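Local atomic coordinates of dextranase (Pseudarthrobacter oxydans, PDB entry 6NZS), a protein that catalyses the endohydrolysis of (1->6)-alpha-D-glucosidic linkages in dextran. Residues 55-60 against 82-87; 60-65 against 285-290; 146-151 against 186-191; 230-235 against 254-259. All coordinates share one frame; numbering follows the deposited sequence.

Contact 1: 55-60 against 82-87; sequences TYMSIP and GLTMSW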
# COMPACT_ATOMS: atom_id res chain seq x y z
N THR A 55 14.88 -4.53 -12.79
CA THR A 55 13.60 -3.83 -12.64
C THR A 55 12.50 -4.82 -12.98
O THR A 55 12.35 -5.23 -14.14
CB THR A 55 13.51 -2.57 -13.49
OG1 THR A 55 14.62 -1.71 -13.19
CG2 THR A 55 12.21 -1.83 -13.20
N TYR A 56 11.73 -5.20 -11.96
CA TYR A 56 10.55 -6.04 -12.09
C TYR A 56 9.40 -5.25 -12.69
O TYR A 56 9.42 -4.02 -12.73
CB TYR A 56 10.11 -6.52 -10.70
CG TYR A 56 11.18 -7.30 -9.97
CD1 TYR A 56 11.34 -8.66 -10.22
CD2 TYR A 56 12.02 -6.69 -9.04
CE1 TYR A 56 12.32 -9.39 -9.57
CE2 TYR A 56 13.00 -7.41 -8.38
CZ TYR A 56 13.15 -8.76 -8.66
OH TYR A 56 14.13 -9.48 -8.00
N MET A 57 8.36 -5.96 -13.13
CA MET A 57 7.16 -5.28 -13.61
C MET A 57 5.92 -6.12 -13.35
O MET A 57 5.91 -7.34 -13.56
CB MET A 57 7.25 -4.92 -15.11
CG MET A 57 6.10 -4.03 -15.58
SD MET A 57 6.28 -3.47 -17.29
CE MET A 57 5.94 -5.00 -18.15
N SER A 58 4.86 -5.45 -12.89
CA SER A 58 3.55 -6.05 -12.71
C SER A 58 2.57 -5.39 -13.66
O SER A 58 2.66 -4.19 -13.92
CB SER A 58 3.09 -5.84 -11.26
OG SER A 58 1.72 -6.16 -11.10
N ILE A 59 1.66 -6.18 -14.23
CA ILE A 59 0.61 -5.66 -15.10
C ILE A 59 -0.73 -6.17 -14.60
O ILE A 59 -0.81 -7.17 -13.88
CB ILE A 59 0.86 -6.03 -16.59
CG1 ILE A 59 0.62 -7.53 -16.85
CG2 ILE A 59 2.26 -5.65 -17.01
CD1 ILE A 59 0.71 -7.91 -18.35
N PRO A 60 -1.82 -5.47 -14.94
CA PRO A 60 -3.14 -5.81 -14.39
C PRO A 60 -3.55 -7.24 -14.75
O PRO A 60 -3.51 -7.63 -15.92
CB PRO A 60 -4.08 -4.77 -15.03
CG PRO A 60 -3.18 -3.60 -15.32
CD PRO A 60 -1.86 -4.21 -15.71
N GLY A 82 -3.79 0.26 -20.12
CA GLY A 82 -2.42 -0.18 -20.27
C GLY A 82 -1.49 0.29 -19.17
O GLY A 82 -0.31 0.54 -19.43
N LEU A 83 -1.99 0.42 -17.95
CA LEU A 83 -1.11 0.79 -16.85
C LEU A 83 -0.20 -0.38 -16.47
O LEU A 83 -0.57 -1.55 -16.55
CB LEU A 83 -1.92 1.19 -15.62
CG LEU A 83 -2.99 2.27 -15.78
CD1 LEU A 83 -3.58 2.68 -14.43
CD2 LEU A 83 -2.43 3.48 -16.50
N THR A 84 1.02 -0.05 -16.04
CA THR A 84 1.93 -1.04 -15.49
C THR A 84 2.65 -0.42 -14.31
O THR A 84 2.69 0.81 -14.17
CB THR A 84 3.01 -1.52 -16.50
OG1 THR A 84 3.95 -0.47 -16.77
CG2 THR A 84 2.38 -1.98 -17.80
N MET A 85 3.21 -1.28 -13.46
CA MET A 85 4.01 -0.82 -12.33
C MET A 85 5.34 -1.55 -12.34
O MET A 85 5.38 -2.77 -12.12
CB MET A 85 3.28 -1.00 -11.00
CG MET A 85 4.13 -0.56 -9.80
SD MET A 85 3.20 -0.45 -8.25
CE MET A 85 2.21 1.00 -8.57
N SER A 86 6.42 -0.82 -12.59
CA SER A 86 7.77 -1.37 -12.53
C SER A 86 8.41 -0.96 -11.21
O SER A 86 8.09 0.08 -10.65
CB SER A 86 8.64 -0.85 -13.68
OG SER A 86 8.14 -1.26 -14.94
N TRP A 87 9.33 -1.79 -10.72
CA TRP A 87 10.04 -1.43 -9.50
C TRP A 87 11.39 -2.13 -9.47
O TRP A 87 11.53 -3.25 -9.96
CB TRP A 87 9.24 -1.74 -8.23
CG TRP A 87 9.23 -3.20 -7.82
CD1 TRP A 87 10.05 -3.80 -6.91
CD2 TRP A 87 8.37 -4.23 -8.34
NE1 TRP A 87 9.74 -5.14 -6.82
CE2 TRP A 87 8.72 -5.43 -7.69
CE3 TRP A 87 7.34 -4.24 -9.29
CZ2 TRP A 87 8.07 -6.63 -7.95
CZ3 TRP A 87 6.70 -5.45 -9.56
CH2 TRP A 87 7.07 -6.62 -8.89
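The indole of W87 carries the CB of Y56 on one face: that carbon stands 3.4 Å from the centroid of the six-membered ring of W87, almost on the ring normal, a close CH-pi contact. The phenol ring of Y56 runs on past the five-membered ring of W87, the planes only 24° apart but slid so far that the rings barely overlap. At the indole's edge lie M85 O, in its plane, and S58 N, near it. W87 reaches its neighbour because CG sits between the backbone N and the carbonyl carbon (chi1 77°), which folds the indole back over the opposing strand. F189 also meets the indole, while F54 packs edge-to-face with Y56, whose hydroxyl bonds to H15 and W13.

The strands that carry these rings, 56-58 and 84-87, pair antiparallel. Y56 with W87 and S58 with M85 are hydrogen-bonded pairs; the bond from S58 N to M85 O is 2.8 Å and nearly straight, whereas that from Y56 N to W87 O, of equal length, is bent to 134°. M57 and S86 form the intervening non-hydrogen-bonded pair and point to the other face. There M57 CG lies 3.5 Å from S86 OG, and M57 SD lies 3.8 Å from T84 OG1.

In this buried Ig-like pairing the two rings lead one face, with S58 and M85 beside them and S58 OG bonding E336 and W364. On the face of M57 and S86 the thioether merely touches hydroxyls that bond S34 (S86 OG) and N184 (T84 OG1), so the pairing itself rests on backbone bonds and ring packing.

Contact 2: 60-65 against 285-290; sequences PRSGKD and SGEQYV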
# COMPACT_ATOMS: atom_id res chain seq x y z
N PRO A 60 -1.82 -5.47 -14.94
CA PRO A 60 -3.14 -5.81 -14.39
C PRO A 60 -3.55 -7.24 -14.75
O PRO A 60 -3.51 -7.63 -15.92
CB PRO A 60 -4.08 -4.77 -15.03
CG PRO A 60 -3.18 -3.60 -15.32
CD PRO A 60 -1.86 -4.21 -15.71
N ARG A 61 -3.93 -8.00 -13.73
CA ARG A 61 -4.32 -9.41 -13.87
C ARG A 61 -3.19 -10.28 -14.39
O ARG A 61 -3.44 -11.40 -14.84
CB ARG A 61 -5.56 -9.61 -14.76
CG ARG A 61 -6.70 -8.67 -14.50
CD ARG A 61 -8.00 -9.22 -15.10
NE ARG A 61 -9.10 -8.29 -14.86
CZ ARG A 61 -9.44 -7.32 -15.70
NH1 ARG A 61 -8.79 -7.16 -16.84
NH2 ARG A 61 -10.43 -6.50 -15.38
N SER A 62 -1.95 -9.79 -14.37
CA SER A 62 -0.86 -10.44 -15.09
C SER A 62 -1.18 -10.63 -16.57
O SER A 62 -0.60 -11.50 -17.22
CB SER A 62 -0.42 -11.78 -14.46
OG SER A 62 0.68 -11.60 -13.56
N GLY A 63 -2.09 -9.84 -17.12
CA GLY A 63 -2.48 -9.96 -18.51
C GLY A 63 -3.43 -11.09 -18.80
O GLY A 63 -3.75 -11.33 -19.97
N LYS A 64 -3.90 -11.78 -17.77
CA LYS A 64 -4.83 -12.88 -17.96
C LYS A 64 -6.23 -12.35 -18.23
O LYS A 64 -6.61 -11.26 -17.80
CB LYS A 64 -4.86 -13.77 -16.71
CG LYS A 64 -3.56 -14.51 -16.48
CD LYS A 64 -3.65 -15.37 -15.23
CE LYS A 64 -3.35 -14.56 -13.99
NZ LYS A 64 -3.46 -15.38 -12.75
N ASP A 65 -7.01 -13.14 -18.97
CA ASP A 65 -8.44 -12.92 -19.00
C ASP A 65 -9.05 -13.31 -17.66
O ASP A 65 -8.44 -14.02 -16.85
CB ASP A 65 -9.09 -13.77 -20.09
CG ASP A 65 -8.71 -13.34 -21.48
OD1 ASP A 65 -8.42 -12.14 -21.69
OD2 ASP A 65 -8.71 -14.20 -22.38
N SER A 285 4.99 -12.95 -4.89
CA SER A 285 4.04 -12.50 -5.90
C SER A 285 2.84 -13.43 -5.97
O SER A 285 3.00 -14.65 -6.03
CB SER A 285 4.70 -12.45 -7.28
OG SER A 285 3.72 -12.16 -8.25
N GLY A 286 1.64 -12.85 -5.97
CA GLY A 286 0.41 -13.63 -6.09
C GLY A 286 -0.10 -13.73 -7.52
O GLY A 286 -1.27 -14.06 -7.74
N GLU A 287 0.80 -13.49 -8.49
CA GLU A 287 0.42 -13.37 -9.89
C GLU A 287 -0.28 -14.62 -10.44
O GLU A 287 -1.06 -14.51 -11.40
CB GLU A 287 1.66 -13.06 -10.73
CG GLU A 287 2.67 -14.20 -10.79
CD GLU A 287 4.02 -13.72 -11.28
OE1 GLU A 287 4.71 -13.00 -10.53
OE2 GLU A 287 4.40 -14.07 -12.42
N GLN A 288 0.01 -15.80 -9.89
CA GLN A 288 -0.58 -17.03 -10.42
C GLN A 288 -2.01 -17.26 -9.93
O GLN A 288 -2.71 -18.10 -10.51
CB GLN A 288 0.28 -18.25 -10.07
CG GLN A 288 1.71 -18.13 -10.57
CD GLN A 288 2.57 -19.34 -10.25
OE1 GLN A 288 2.64 -19.78 -9.10
NE2 GLN A 288 3.25 -19.87 -11.25
N TYR A 289 -2.46 -16.54 -8.91
CA TYR A 289 -3.78 -16.75 -8.35
C TYR A 289 -4.81 -15.89 -9.07
O TYR A 289 -4.55 -14.73 -9.39
CB TYR A 289 -3.80 -16.43 -6.85
CG TYR A 289 -2.83 -17.25 -6.03
CD1 TYR A 289 -2.98 -18.63 -5.93
CD2 TYR A 289 -1.78 -16.65 -5.36
CE1 TYR A 289 -2.10 -19.39 -5.18
CE2 TYR A 289 -0.90 -17.40 -4.60
CZ TYR A 289 -1.07 -18.77 -4.52
OH TYR A 289 -0.17 -19.51 -3.78
N VAL A 290 -5.99 -16.48 -9.31
CA VAL A 290 -7.11 -15.73 -9.85
C VAL A 290 -7.64 -14.77 -8.79
O VAL A 290 -7.48 -14.99 -7.58
CB VAL A 290 -8.20 -16.72 -10.32
CG1 VAL A 290 -8.83 -17.44 -9.12
CG2 VAL A 290 -9.27 -16.02 -11.14
O HOH W 1 2.45 -13.84 -14.49
O HOH W 2 -4.55 -12.87 -11.44
O HOH W 3 -2.57 -18.21 -13.27
O HOH W 4 -5.16 -18.10 -12.65
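K64 crosses from its loop to the turn at E287 with a chain that leaves CB with CG beside the backbone N, runs extended to CD and bends there (chi3 -84°), bringing CE to 3.5 Å from E287 O. The tip, NZ, donates to E287 O at 2.9 Å, the donor tilted slightly from the carbonyl plane. Counting three waters, four acceptors surround NZ, more than its three hydrogens serve at once: one water leads to Y289 O, two to Q288 O, and the bond to the farthest, 3.2 Å from NZ, is probably partial. The ammonium group thus faces the carbonyls of the type I turn G286-Y289. A methionine in place of K64 would probably leave E287 O without its donor and set the bridging waters adrift.

Beside it S62 OG rests 3.3 Å from E287 CB, and a further water joins S62 OG to E287 OE2; E336 is the stronger partner of that serine. S285 OG steadies the turn, donating to E287 OE1 at 2.6 Å and accepting from E287 N in an ST turn. The contact joins the loop between strand 51-58 and helix 76-81, in the Ig-like domain, to the loop following strand 283-285 of the parallel beta-solenoid.

Contact 3: 146-151 against 186-191; sequences FSVEFE and MMIFAE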
# COMPACT_ATOMS: atom_id res chain seq x y z
N PHE A 146 10.54 5.43 -3.59
CA PHE A 146 10.06 6.62 -4.30
C PHE A 146 9.76 6.29 -5.76
O PHE A 146 10.20 5.27 -6.29
CB PHE A 146 11.06 7.79 -4.18
CG PHE A 146 12.43 7.50 -4.74
CD1 PHE A 146 13.37 6.82 -3.99
CD2 PHE A 146 12.78 7.95 -6.01
CE1 PHE A 146 14.63 6.57 -4.50
CE2 PHE A 146 14.03 7.71 -6.53
CZ PHE A 146 14.97 7.03 -5.77
N SER A 147 9.03 7.20 -6.39
CA SER A 147 8.59 7.08 -7.77
C SER A 147 9.40 8.02 -8.65
O SER A 147 9.65 9.18 -8.28
CB SER A 147 7.11 7.48 -7.84
OG SER A 147 6.67 7.55 -9.18
N VAL A 148 9.80 7.52 -9.82
CA VAL A 148 10.55 8.28 -10.82
C VAL A 148 9.64 8.49 -12.03
O VAL A 148 9.17 7.53 -12.64
CB VAL A 148 11.84 7.53 -11.23
CG1 VAL A 148 12.58 8.28 -12.32
CG2 VAL A 148 12.73 7.31 -10.00
N GLU A 149 9.37 9.76 -12.36
CA GLU A 149 8.26 10.11 -13.25
C GLU A 149 8.77 10.91 -14.45
O GLU A 149 8.98 12.12 -14.37
CB GLU A 149 7.19 10.86 -12.46
CG GLU A 149 6.89 10.15 -11.13
CD GLU A 149 5.56 10.49 -10.50
OE1 GLU A 149 4.87 11.44 -10.95
OE2 GLU A 149 5.20 9.78 -9.55
N PHE A 150 8.96 10.22 -15.58
CA PHE A 150 9.37 10.89 -16.81
C PHE A 150 8.15 11.57 -17.44
O PHE A 150 7.11 10.93 -17.64
CB PHE A 150 9.93 9.87 -17.80
CG PHE A 150 11.32 9.40 -17.49
CD1 PHE A 150 11.56 8.47 -16.47
CD2 PHE A 150 12.40 9.85 -18.24
CE1 PHE A 150 12.84 8.02 -16.21
CE2 PHE A 150 13.69 9.40 -17.97
CZ PHE A 150 13.91 8.50 -16.96
N GLU A 151 8.28 12.86 -17.74
CA GLU A 151 7.17 13.62 -18.30
C GLU A 151 6.48 12.97 -19.50
O GLU A 151 5.24 12.96 -19.52
CB GLU A 151 7.62 15.06 -18.60
CG GLU A 151 6.46 16.03 -18.79
CD GLU A 151 6.93 17.44 -19.03
OE1 GLU A 151 7.67 17.98 -18.17
OE2 GLU A 151 6.58 18.02 -20.08
N MET A 186 7.38 3.70 -12.17
CA MET A 186 8.73 3.22 -11.88
C MET A 186 9.05 3.56 -10.43
O MET A 186 9.26 4.73 -10.10
CB MET A 186 9.77 3.85 -12.81
CG MET A 186 11.21 3.44 -12.49
SD MET A 186 11.47 1.66 -12.61
CE MET A 186 13.16 1.52 -12.02
N MET A 187 9.10 2.53 -9.57
CA MET A 187 9.44 2.70 -8.17
C MET A 187 10.87 2.24 -7.94
O MET A 187 11.32 1.25 -8.52
CB MET A 187 8.50 1.84 -7.31
CG MET A 187 7.61 2.65 -6.40
SD MET A 187 6.57 3.80 -7.31
CE MET A 187 5.69 2.63 -8.36
N ILE A 188 11.58 2.97 -7.09
CA ILE A 188 12.89 2.56 -6.61
C ILE A 188 12.79 2.30 -5.12
O ILE A 188 12.33 3.17 -4.36
CB ILE A 188 13.98 3.60 -6.91
CG1 ILE A 188 14.14 3.79 -8.42
CG2 ILE A 188 15.31 3.20 -6.26
CD1 ILE A 188 15.10 4.90 -8.81
N PHE A 189 13.21 1.11 -4.70
CA PHE A 189 13.26 0.75 -3.29
C PHE A 189 14.75 0.63 -2.95
O PHE A 189 15.36 -0.42 -3.16
CB PHE A 189 12.53 -0.57 -3.05
CG PHE A 189 11.06 -0.56 -3.45
CD1 PHE A 189 10.31 0.62 -3.47
CD2 PHE A 189 10.44 -1.75 -3.78
CE1 PHE A 189 8.96 0.59 -3.82
CE2 PHE A 189 9.10 -1.79 -4.12
CZ PHE A 189 8.36 -0.61 -4.15
N ALA A 190 15.32 1.73 -2.45
CA ALA A 190 16.73 1.79 -2.05
C ALA A 190 16.75 1.42 -0.58
O ALA A 190 16.40 2.24 0.28
CB ALA A 190 17.27 3.20 -2.27
N GLU A 191 17.13 0.18 -0.29
CA GLU A 191 16.94 -0.38 1.03
C GLU A 191 18.28 -0.51 1.76
O GLU A 191 19.31 -0.78 1.13
CB GLU A 191 16.29 -1.77 0.93
CG GLU A 191 14.93 -1.77 0.23
CD GLU A 191 13.95 -0.85 0.90
OE1 GLU A 191 13.52 -1.19 2.00
OE2 GLU A 191 13.58 0.21 0.32
O HOH W 5 6.76 6.40 -11.63
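F146 and I188 sit side by side on neighbouring antiparallel strands as a hydrogen-bonded pair, and backbone bonds are the first kind of interaction. I188 N donates to F146 O at 2.8 Å, nearly along the C=O axis; F146 N answers to I188 O, and V148 N reaches M186 O at 2.9 Å. S147 with M187 is the non-hydrogen-bonded pair between.

Apolar contacts come second. The ring of F146 lies alongside the side chain of I188, which points the same way, and I188 CB sits over one ring face, 4.0 Å from the centroid, as a CH-pi contact. That follows from the F146 torsion: CG stands between the backbone N and the carbonyl carbon (chi1 60°), swinging the ring over its neighbour. I188 CD1 is shared, 3.7 Å from F146 CZ and 3.6 Å from V148 CG2. On the other face M187 SD meets S147 CB at 3.8 Å. With an alanine at the F146 position, I188 CB would probably lose the ring face it sits over, and F123 its edge-to-face partner.

Polar contacts are third. S147 OG donates to E149 OE2 at 2.7 Å, through that oxygen's anti lone pair, and accepts from a water that also bonds V148 O and M186 N. H435 bonds E149 OE2 as well, and R117 is a long, weak ion partner of OE1.

The two faces differ in chemistry. F146, V148 and I188 pack against V137, I135 and V100 of strands 132-137 and 96-102 in the Ig-like core, whereas on the S147 side H435 and R117 probably steady the charge of a buried carboxylate.

Contact 4: 230-235 against 254-259; sequences IYFKPG and VYLAPG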
# COMPACT_ATOMS: atom_id res chain seq x y z
N ILE A 230 12.47 -21.71 6.52
CA ILE A 230 12.46 -21.92 5.08
C ILE A 230 13.18 -20.73 4.46
O ILE A 230 12.75 -19.58 4.64
CB ILE A 230 11.03 -22.07 4.53
CG1 ILE A 230 10.31 -23.23 5.23
CG2 ILE A 230 11.08 -22.29 3.03
CD1 ILE A 230 8.83 -23.31 4.92
N TYR A 231 14.28 -21.01 3.77
CA TYR A 231 15.21 -19.99 3.28
C TYR A 231 15.22 -20.08 1.76
O TYR A 231 15.70 -21.08 1.20
CB TYR A 231 16.59 -20.29 3.85
CG TYR A 231 17.69 -19.27 3.59
CD1 TYR A 231 18.09 -18.94 2.30
CD2 TYR A 231 18.35 -18.66 4.66
CE1 TYR A 231 19.10 -18.02 2.08
CE2 TYR A 231 19.35 -17.75 4.44
CZ TYR A 231 19.72 -17.43 3.15
OH TYR A 231 20.74 -16.52 2.93
N PHE A 232 14.71 -19.05 1.09
CA PHE A 232 14.70 -19.00 -0.37
C PHE A 232 15.94 -18.25 -0.83
O PHE A 232 16.04 -17.03 -0.66
CB PHE A 232 13.44 -18.32 -0.89
CG PHE A 232 12.19 -19.14 -0.73
CD1 PHE A 232 11.43 -19.05 0.43
CD2 PHE A 232 11.76 -19.97 -1.76
CE1 PHE A 232 10.28 -19.80 0.57
CE2 PHE A 232 10.59 -20.72 -1.62
CZ PHE A 232 9.86 -20.63 -0.45
N LYS A 233 16.89 -18.97 -1.40
CA LYS A 233 18.06 -18.36 -2.00
C LYS A 233 17.65 -17.58 -3.24
O LYS A 233 16.53 -17.76 -3.75
CB LYS A 233 19.08 -19.44 -2.36
CG LYS A 233 19.75 -20.08 -1.15
CD LYS A 233 20.91 -20.99 -1.54
CE LYS A 233 20.43 -22.26 -2.20
NZ LYS A 233 21.57 -23.15 -2.59
N PRO A 234 18.51 -16.71 -3.75
CA PRO A 234 18.18 -16.02 -5.01
C PRO A 234 17.83 -17.03 -6.08
O PRO A 234 18.46 -18.09 -6.20
CB PRO A 234 19.47 -15.25 -5.34
CG PRO A 234 20.11 -15.02 -4.01
CD PRO A 234 19.80 -16.26 -3.20
N GLY A 235 16.80 -16.72 -6.86
CA GLY A 235 16.25 -17.64 -7.83
C GLY A 235 14.76 -17.43 -7.94
O GLY A 235 14.19 -16.52 -7.35
N VAL A 254 10.23 -17.53 7.58
CA VAL A 254 10.36 -17.62 6.13
C VAL A 254 11.24 -16.46 5.69
O VAL A 254 10.97 -15.30 6.04
CB VAL A 254 8.99 -17.58 5.44
CG1 VAL A 254 9.17 -17.40 3.93
CG2 VAL A 254 8.20 -18.85 5.75
N TYR A 255 12.31 -16.77 4.96
CA TYR A 255 13.28 -15.78 4.53
C TYR A 255 13.34 -15.77 3.01
O TYR A 255 13.54 -16.82 2.38
CB TYR A 255 14.68 -16.08 5.10
CG TYR A 255 15.71 -15.09 4.63
CD1 TYR A 255 15.69 -13.77 5.07
CD2 TYR A 255 16.68 -15.45 3.72
CE1 TYR A 255 16.61 -12.85 4.62
CE2 TYR A 255 17.63 -14.53 3.27
CZ TYR A 255 17.58 -13.23 3.72
OH TYR A 255 18.50 -12.31 3.26
N LEU A 256 13.17 -14.59 2.42
CA LEU A 256 13.27 -14.39 0.98
C LEU A 256 14.52 -13.56 0.73
O LEU A 256 14.53 -12.36 1.02
CB LEU A 256 12.04 -13.66 0.42
CG LEU A 256 10.65 -14.20 0.78
CD1 LEU A 256 9.59 -13.41 0.03
CD2 LEU A 256 10.53 -15.67 0.46
N ALA A 257 15.57 -14.18 0.21
CA ALA A 257 16.81 -13.47 -0.00
C ALA A 257 16.61 -12.37 -1.04
O ALA A 257 15.71 -12.45 -1.88
CB ALA A 257 17.88 -14.44 -0.51
N PRO A 258 17.44 -11.33 -1.00
CA PRO A 258 17.46 -10.39 -2.12
C PRO A 258 17.77 -11.16 -3.39
O PRO A 258 18.73 -11.92 -3.45
CB PRO A 258 18.59 -9.41 -1.76
CG PRO A 258 19.42 -10.14 -0.77
CD PRO A 258 18.51 -11.06 -0.02
N GLY A 259 16.93 -10.99 -4.40
CA GLY A 259 17.07 -11.77 -5.61
C GLY A 259 16.24 -13.04 -5.65
O GLY A 259 16.24 -13.72 -6.69
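Y231 and Y255 stack at equivalent positions of successive coils in a parallel beta-solenoid, the fold built by strands such as 230-232 and 254-256. As an in-register parallel pair they leave on the same face, and with CG anti to the backbone N in both, the side chains run alongside each other. Their second torsions differ in sign (chi2 -61° for Y231, 70° for Y255), and the ring planes consequently meet at 53°. The result is an edge-to-face pair: Y255 CD2 stands 3.5 Å above the plane of the Y231 ring, over its centre, and Y255 CE2 comes to 3.6 Å from Y231 CZ. Y213 and P204 also border Y231.

On the opposite, inward face F232 and L256 repeat the principle with the other common torsion, CG lying across from the carbonyl carbon in both. F232 CD1 touches L256 CD2 at 3.5 Å, while Y255 O lies in plane at the edge of the F232 ring. F266 and V262 help enclose this interior.

The backbone keeps the parallel register: Y255 N donates to I230 O, F232 N to Y255 O and A257 N to F232 O. Past the strands, P234 CD rests on A257 CB at 3.8 Å and P234 CG approaches P258 O. At this corner G235 N donates to G259 O at 3.1 Å, from above the carbonyl plane.

From the N terminus, contact 1 closes first, joining 55-60 to 82-87 across a short loop that includes helix 76-81. Contact 2 opens at P60, which it shares with contact 1, and ends only at 285-290; the two therefore cross. Contact 3 and contact 4 follow in series, both nested inside the long loop that contact 2 closes. Contacts 1 and 3 belong to the Ig-like domain and touch directly, since strands 84-92 and 176-192 are neighbours: S86 O and M187 N probably bond. Contact 4 joins neighbouring parallel strands, 229-232 and 253-256, of successive solenoid coils, about 22 Å from contact 2 between centres, and contact 2 ties the two domains together.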